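Local coordinates for galactose mutarotase related enzyme (Lactobacillus acidophilus, PDB 3DCD), which probably binds a sugar and may act as an isomerase of the aldose 1-epimerase family, although its function has not been established, at residues 82-87 and 92-97; 46-51 and 113-118. All blocks are in the same frame, centred on the assembly; numbering follows the deposited sequence. Where two conformers were deposited one is given.

Contact 1 is a surface contact and contact 2 a buried one: their centres lie about 19 Å and 8 Å from the centre of the chain, and about 11 Å from each other. Strands 90-96 and 109-118 are neighbours in one antiparallel sheet, so 92-97 and 113-118 connect the two contacts directly; Phe93 N lies 2.8 Å from Val113 O, a probable hydrogen bond. The chemistry differs with place. Within the sheet, 82-87 and 92-97 are tied by four backbone hydrogen bonds and bury 393 Å². Between sheets, 46-51 and 113-118 share no direct hydrogen bond and bury 100 Å², through valine methyls, a tyrosine hydroxyl and one water.

Contact 1: residues 82-87 and 92-97; sequences EVENHT and TFLLKD
Glu84 and Asn85 both face Thr92, a classic beta bulge that shifts the pairing of 82-87 with 92-97 by one residue. The hydrogen bonds establish it: Glu84 N donates to Thr92 O at 2.9 Å, while Thr92 N donates to Asn85 O, also at 2.9 Å and with an N-H...O angle of 161°. Before the bulge, Glu82 and Leu94 form a regular hydrogen-bonded pair, Glu82 N to Leu94 O and Leu94 N to Glu82 O both measuring 2.7 Å. The backbone of Glu84, with phi -81° and psi -36°, departs from extended values. The two strands make a beta hairpin at the margin of the large antiparallel sheet, 82-87 being one of its two outermost strands within this chain. On the face of Val83 and Phe93, the side chains run side by side, and Val83 CG2 meets the ring obliquely, 3.7 Å from Phe93 CE1. On the other face, Glu84 has CG anti to its backbone N and an extended chain, which carries the carboxylate alongside Thr92 and across Leu94; OE2 comes within 3.7 Å of Leu94 CD2. Arg112 of strand 109-118, beyond 90-96, forms a salt bridge with Glu84 OE1. One water bridges the polar ends beside the bulge, accepting from Asn85 ND2 at 2.7 Å and donating to Thr92 OG1, a hydroxyl that also lies close to the side-chain amide of Asn114.

Contact 2: residues 46-51 and 113-118; sequences APVLFP and VNYNLM
The backbones of 46-51 and 113-118 do not pair: the nearest CA atoms, those of Val48 and Val113, are 8.6 Å apart, and no direct hydrogen bond spans them. The first segment is mostly loop, with a weakly bonded strand at about 48-49 and a cis peptide bond before Pro51; the second is part of the long strand 109-118. Side chains bridge the separation. Val48 and Val113 reach tip to tip, with Val48 CG1 at 4.1 Å from Val113 CG2. The other methyl of Val48, CG2, is anti to the carbonyl carbon and lies 3.9 Å from Tyr115 OH. These two branches thus touch residues two apart on the strand, whose side chains both project toward Val48. In Tyr115, CG is anti to the carbonyl carbon (chi1 -66°), which sends the phenol toward 46-51, sliding past Val48 in the opposite direction. The buried hydroxyl is held by the carbonyl of Ala19 through a hydrogen bond and by a water that donates to Tyr115 OH at 2.9 Å. The same water donates to Ala46 O at 2.7 Å, so one water links the loop carbonyl to the phenol. Glu124 of strand 121-130 touches both Val48 and Tyr115. The arrangement is interior packing between two antiparallel sheets, one reached by strand 48-49 and the other by 109-118, consistent with the beta-sandwich of the galactose mutarotase family.

Contact 1: residues 82-87 and 92-97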
loop_
_atom_site.group_PDB
_atom_site.type_symbol
_atom_site.label_atom_id
_atom_site.label_comp_id
_atom_site.label_asym_id
_atom_site.label_seq_id
_atom_site.Cartn_x
_atom_site.Cartn_y
_atom_site.Cartn_z
ATOM N N GLU A 82 -12.293 14.533 2.945
ATOM C CA GLU A 82 -13.131 15.374 2.092
ATOM C C GLU A 82 -12.840 15.082 0.621
ATOM O O GLU A 82 -11.702 14.748 0.261
ATOM C CB GLU A 82 -12.880 16.861 2.364
ATOM C CG GLU A 82 -13.179 17.344 3.816
ATOM C CD GLU A 82 -14.588 17.006 4.319
ATOM O OE1 GLU A 82 -15.587 17.454 3.709
ATOM O OE2 GLU A 82 -14.693 16.306 5.355
ATOM N N VAL A 83 -13.857 15.202 -0.225
ATOM C CA VAL A 83 -13.643 15.102 -1.672
ATOM C C VAL A 83 -13.370 16.508 -2.212
ATOM O O VAL A 83 -14.277 17.351 -2.314
ATOM C CB VAL A 83 -14.825 14.422 -2.423
ATOM C CG1 VAL A 83 -14.569 14.422 -3.946
ATOM C CG2 VAL A 83 -15.026 13.004 -1.922
ATOM N N GLU A 84 -12.109 16.751 -2.542
ATOM C CA GLU A 84 -11.665 18.072 -2.978
ATOM C C GLU A 84 -11.977 18.357 -4.447
ATOM O O GLU A 84 -12.281 19.503 -4.817
ATOM C CB GLU A 84 -10.155 18.232 -2.729
ATOM C CG GLU A 84 -9.682 19.661 -2.987
ATOM C CD GLU A 84 -8.237 19.888 -2.632
ATOM O OE1 GLU A 84 -7.375 19.091 -3.054
ATOM O OE2 GLU A 84 -7.966 20.892 -1.937
ATOM N N ASN A 85 -11.866 17.315 -5.275
ATOM C CA ASN A 85 -12.058 17.416 -6.720
ATOM C C ASN A 85 -12.534 16.048 -7.216
ATOM O O ASN A 85 -12.043 15.030 -6.747
ATOM C CB ASN A 85 -10.736 17.801 -7.390
ATOM C CG ASN A 85 -10.853 17.929 -8.905
ATOM O OD1 ASN A 85 -11.249 18.976 -9.428
ATOM N ND2 ASN A 85 -10.476 16.874 -9.615
ATOM N N HIS A 86 -13.504 16.022 -8.132
ATOM C CA HIS A 86 -13.988 14.748 -8.675
ATOM C C HIS A 86 -14.498 14.952 -10.096
ATOM O O HIS A 86 -15.484 15.643 -10.300
ATOM C CB HIS A 86 -15.101 14.177 -7.783
ATOM C CG HIS A 86 -15.622 12.840 -8.222
ATOM N ND1 HIS A 86 -16.886 12.397 -7.893
ATOM C CD2 HIS A 86 -15.057 11.853 -8.958
ATOM C CE1 HIS A 86 -17.078 11.193 -8.405
ATOM N NE2 HIS A 86 -15.979 10.837 -9.049
ATOM N N THR A 87 -13.782 14.384 -11.064
ATOM C CA THR A 87 -14.195 14.392 -12.471
ATOM C C THR A 87 -14.326 12.927 -12.934
ATOM O O THR A 87 -14.123 12.008 -12.132
ATOM C CB THR A 87 -13.200 15.170 -13.362
ATOM O OG1 THR A 87 -11.895 14.601 -13.226
ATOM C CG2 THR A 87 -13.148 16.651 -12.963
ATOM N N THR A 92 -9.766 13.396 -5.894
ATOM C CA THR A 92 -8.752 13.725 -4.906
ATOM C C THR A 92 -9.462 13.840 -3.579
ATOM O O THR A 92 -10.419 14.583 -3.457
ATOM C CB THR A 92 -8.025 15.061 -5.242
ATOM O OG1 THR A 92 -7.399 14.948 -6.528
ATOM C CG2 THR A 92 -6.953 15.409 -4.185
ATOM N N PHE A 93 -8.986 13.057 -2.617
ATOM C CA PHE A 93 -9.416 13.113 -1.232
ATOM C C PHE A 93 -8.421 13.918 -0.388
ATOM O O PHE A 93 -7.206 13.812 -0.552
ATOM C CB PHE A 93 -9.545 11.692 -0.660
ATOM C CG PHE A 93 -10.548 10.833 -1.392
ATOM C CD1 PHE A 93 -11.885 10.839 -1.020
ATOM C CD2 PHE A 93 -10.138 10.017 -2.452
ATOM C CE1 PHE A 93 -12.829 10.049 -1.707
ATOM C CE2 PHE A 93 -11.053 9.228 -3.142
ATOM C CZ PHE A 93 -12.402 9.236 -2.768
ATOM N N LEU A 94 -8.967 14.711 0.524
ATOM C CA LEU A 94 -8.176 15.547 1.377
ATOM C C LEU A 94 -8.503 15.289 2.839
ATOM O O LEU A 94 -9.674 15.268 3.247
ATOM C CB LEU A 94 -8.438 17.013 1.039
ATOM C CG LEU A 94 -7.887 18.114 1.942
ATOM C CD1 LEU A 94 -6.376 18.111 2.047
ATOM C CD2 LEU A 94 -8.423 19.499 1.465
ATOM N N LEU A 95 -7.445 15.118 3.615
ATOM C CA LEU A 95 -7.544 15.027 5.067
ATOM C C LEU A 95 -6.598 16.047 5.706
ATOM O O LEU A 95 -5.411 16.104 5.365
ATOM C CB LEU A 95 -7.203 13.612 5.550
ATOM C CG LEU A 95 -7.127 13.378 7.075
ATOM C CD1 LEU A 95 -8.523 13.499 7.730
ATOM C CD2 LEU A 95 -6.463 12.034 7.405
ATOM N N LYS A 96 -7.145 16.846 6.623
ATOM C CA LYS A 96 -6.351 17.765 7.416
ATOM C C LYS A 96 -6.281 17.251 8.846
ATOM O O LYS A 96 -7.112 16.441 9.275
ATOM C CB LYS A 96 -6.969 19.163 7.412
ATOM C CG LYS A 96 -6.983 19.844 6.044
ATOM C CD LYS A 96 -7.724 21.165 6.081
ATOM C CE LYS A 96 -7.745 21.763 4.689
ATOM N NZ LYS A 96 -8.454 23.062 4.629
ATOM N N ASP A 97 -5.286 17.735 9.582
ATOM C CA ASP A 97 -5.205 17.486 11.012
ATOM C C ASP A 97 -6.448 18.017 11.708
ATOM O O ASP A 97 -7.061 18.995 11.271
ATOM C CB ASP A 97 -3.943 18.117 11.611
ATOM C CG ASP A 97 -3.932 19.644 11.490
ATOM O OD1 ASP A 97 -4.251 20.316 12.485
ATOM O OD2 ASP A 97 -3.599 20.171 10.407
HETATM O O HOH W 1 -8.997 14.766 -8.907
#

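Contact 2: residues 46-51 and 113-118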
loop_
_atom_site.group_PDB
_atom_site.type_symbol
_atom_site.label_atom_id
_atom_site.label_comp_id
_atom_site.label_asym_id
_atom_site.label_seq_id
_atom_site.Cartn_x
_atom_site.Cartn_y
_atom_site.Cartn_z
ATOM N N ALA A 46 -7.894 -2.112 0.790
ATOM C CA ALA A 46 -6.721 -1.463 0.199
ATOM C C ALA A 46 -6.382 -0.185 1.004
ATOM O O ALA A 46 -6.476 0.941 0.467
ATOM C CB ALA A 46 -7.018 -1.142 -1.310
ATOM N N PRO A 47 -6.013 -0.347 2.302
ATOM C CA PRO A 47 -5.855 0.827 3.145
ATOM C C PRO A 47 -4.737 1.743 2.701
ATOM O O PRO A 47 -3.800 1.329 1.998
ATOM C CB PRO A 47 -5.525 0.255 4.543
ATOM C CG PRO A 47 -4.984 -1.102 4.288
ATOM C CD PRO A 47 -5.756 -1.592 3.056
ATOM N N VAL A 48 -4.881 2.992 3.099
ATOM C CA VAL A 48 -3.841 4.000 2.942
ATOM C C VAL A 48 -3.112 4.040 4.282
ATOM O O VAL A 48 -3.756 4.055 5.351
ATOM C CB VAL A 48 -4.478 5.353 2.553
ATOM C CG1 VAL A 48 -3.429 6.509 2.610
ATOM C CG2 VAL A 48 -5.126 5.251 1.150
ATOM N N LEU A 49 -1.776 4.016 4.229
ATOM C CA LEU A 49 -0.944 3.974 5.442
ATOM C C LEU A 49 -0.284 5.347 5.652
ATOM O O LEU A 49 0.495 5.794 4.819
ATOM C CB LEU A 49 0.117 2.864 5.332
ATOM C CG LEU A 49 -0.275 1.570 4.585
ATOM C CD1 LEU A 49 0.913 0.638 4.393
ATOM C CD2 LEU A 49 -1.457 0.847 5.307
ATOM N N PHE A 50 -0.635 6.002 6.754
ATOM C CA PHE A 50 -0.201 7.366 7.074
ATOM C C PHE A 50 -0.690 7.715 8.480
ATOM O O PHE A 50 -1.846 7.418 8.821
ATOM C CB PHE A 50 -0.776 8.367 6.062
ATOM C CG PHE A 50 -0.520 9.815 6.408
ATOM C CD1 PHE A 50 -1.421 10.527 7.192
ATOM C CD2 PHE A 50 0.616 10.474 5.934
ATOM C CE1 PHE A 50 -1.200 11.876 7.512
ATOM C CE2 PHE A 50 0.837 11.819 6.247
ATOM C CZ PHE A 50 -0.065 12.515 7.037
ATOM N N PRO A 51 0.148 8.405 9.288
ATOM C CA PRO A 51 1.491 8.951 9.061
ATOM C C PRO A 51 2.650 8.053 9.454
ATOM O O PRO A 51 3.779 8.554 9.620
ATOM C CB PRO A 51 1.486 10.200 9.935
ATOM C CG PRO A 51 0.724 9.745 11.147
ATOM C CD PRO A 51 -0.361 8.814 10.609
ATOM N N VAL A 113 -4.888 12.204 -1.241
ATOM C CA VAL A 113 -4.792 10.966 -1.995
ATOM C C VAL A 113 -5.586 11.162 -3.279
ATOM O O VAL A 113 -6.814 11.355 -3.264
ATOM C CB VAL A 113 -5.317 9.720 -1.195
ATOM C CG1 VAL A 113 -5.147 8.450 -2.020
ATOM C CG2 VAL A 113 -4.549 9.576 0.122
ATOM N N ASN A 114 -4.861 11.157 -4.388
ATOM C CA ASN A 114 -5.460 11.346 -5.691
ATOM C C ASN A 114 -5.429 10.035 -6.440
ATOM O O ASN A 114 -4.405 9.360 -6.472
ATOM C CB ASN A 114 -4.704 12.392 -6.500
ATOM C CG ASN A 114 -5.137 12.412 -7.970
ATOM O OD1 ASN A 114 -6.195 12.933 -8.318
ATOM N ND2 ASN A 114 -4.322 11.843 -8.824
ATOM N N TYR A 115 -6.565 9.694 -7.041
ATOM C CA TYR A 115 -6.675 8.532 -7.912
ATOM C C TYR A 115 -7.064 9.028 -9.283
ATOM O O TYR A 115 -7.985 9.841 -9.420
ATOM C CB TYR A 115 -7.775 7.591 -7.415
ATOM C CG TYR A 115 -7.477 6.951 -6.089
ATOM C CD1 TYR A 115 -8.034 7.450 -4.915
ATOM C CD2 TYR A 115 -6.650 5.834 -6.014
ATOM C CE1 TYR A 115 -7.759 6.849 -3.692
ATOM C CE2 TYR A 115 -6.362 5.215 -4.798
ATOM C CZ TYR A 115 -6.924 5.726 -3.643
ATOM O OH TYR A 115 -6.646 5.127 -2.442
ATOM N N ASN A 116 -6.374 8.543 -10.308
ATOM C CA ASN A 116 -6.753 8.904 -11.653
ATOM C C ASN A 116 -6.515 7.785 -12.656
ATOM O O ASN A 116 -5.632 6.944 -12.461
ATOM C CB ASN A 116 -6.110 10.228 -12.071
ATOM C CG ASN A 116 -4.658 10.098 -12.366
ATOM O OD1 ASN A 116 -4.277 9.606 -13.437
ATOM N ND2 ASN A 116 -3.815 10.546 -11.430
ATOM N N LEU A 117 -7.334 7.778 -13.708
ATOM C CA LEU A 117 -7.283 6.743 -14.744
ATOM C C LEU A 117 -6.667 7.198 -16.056
ATOM O O LEU A 117 -6.889 8.326 -16.507
ATOM C CB LEU A 117 -8.696 6.244 -15.069
ATOM C CG LEU A 117 -9.427 5.490 -13.974
ATOM C CD1 LEU A 117 -10.845 5.183 -14.392
ATOM C CD2 LEU A 117 -8.664 4.213 -13.671
HETATM N N MSE A 118 -5.914 6.274 -16.645
HETATM C CA MSE A 118 -5.388 6.368 -17.999
HETATM C C MSE A 118 -5.532 4.966 -18.589
HETATM O O MSE A 118 -4.776 4.077 -18.196
HETATM C CB MSE A 118 -3.908 6.758 -17.932
HETATM C CG MSE A 118 -3.139 6.637 -19.242
HETATM SE SE MSE A 118 -3.144 8.295 -20.253
HETATM C CE MSE A 118 -1.958 9.352 -19.104
HETATM O O HOH W 2 -6.929 2.312 -1.783
#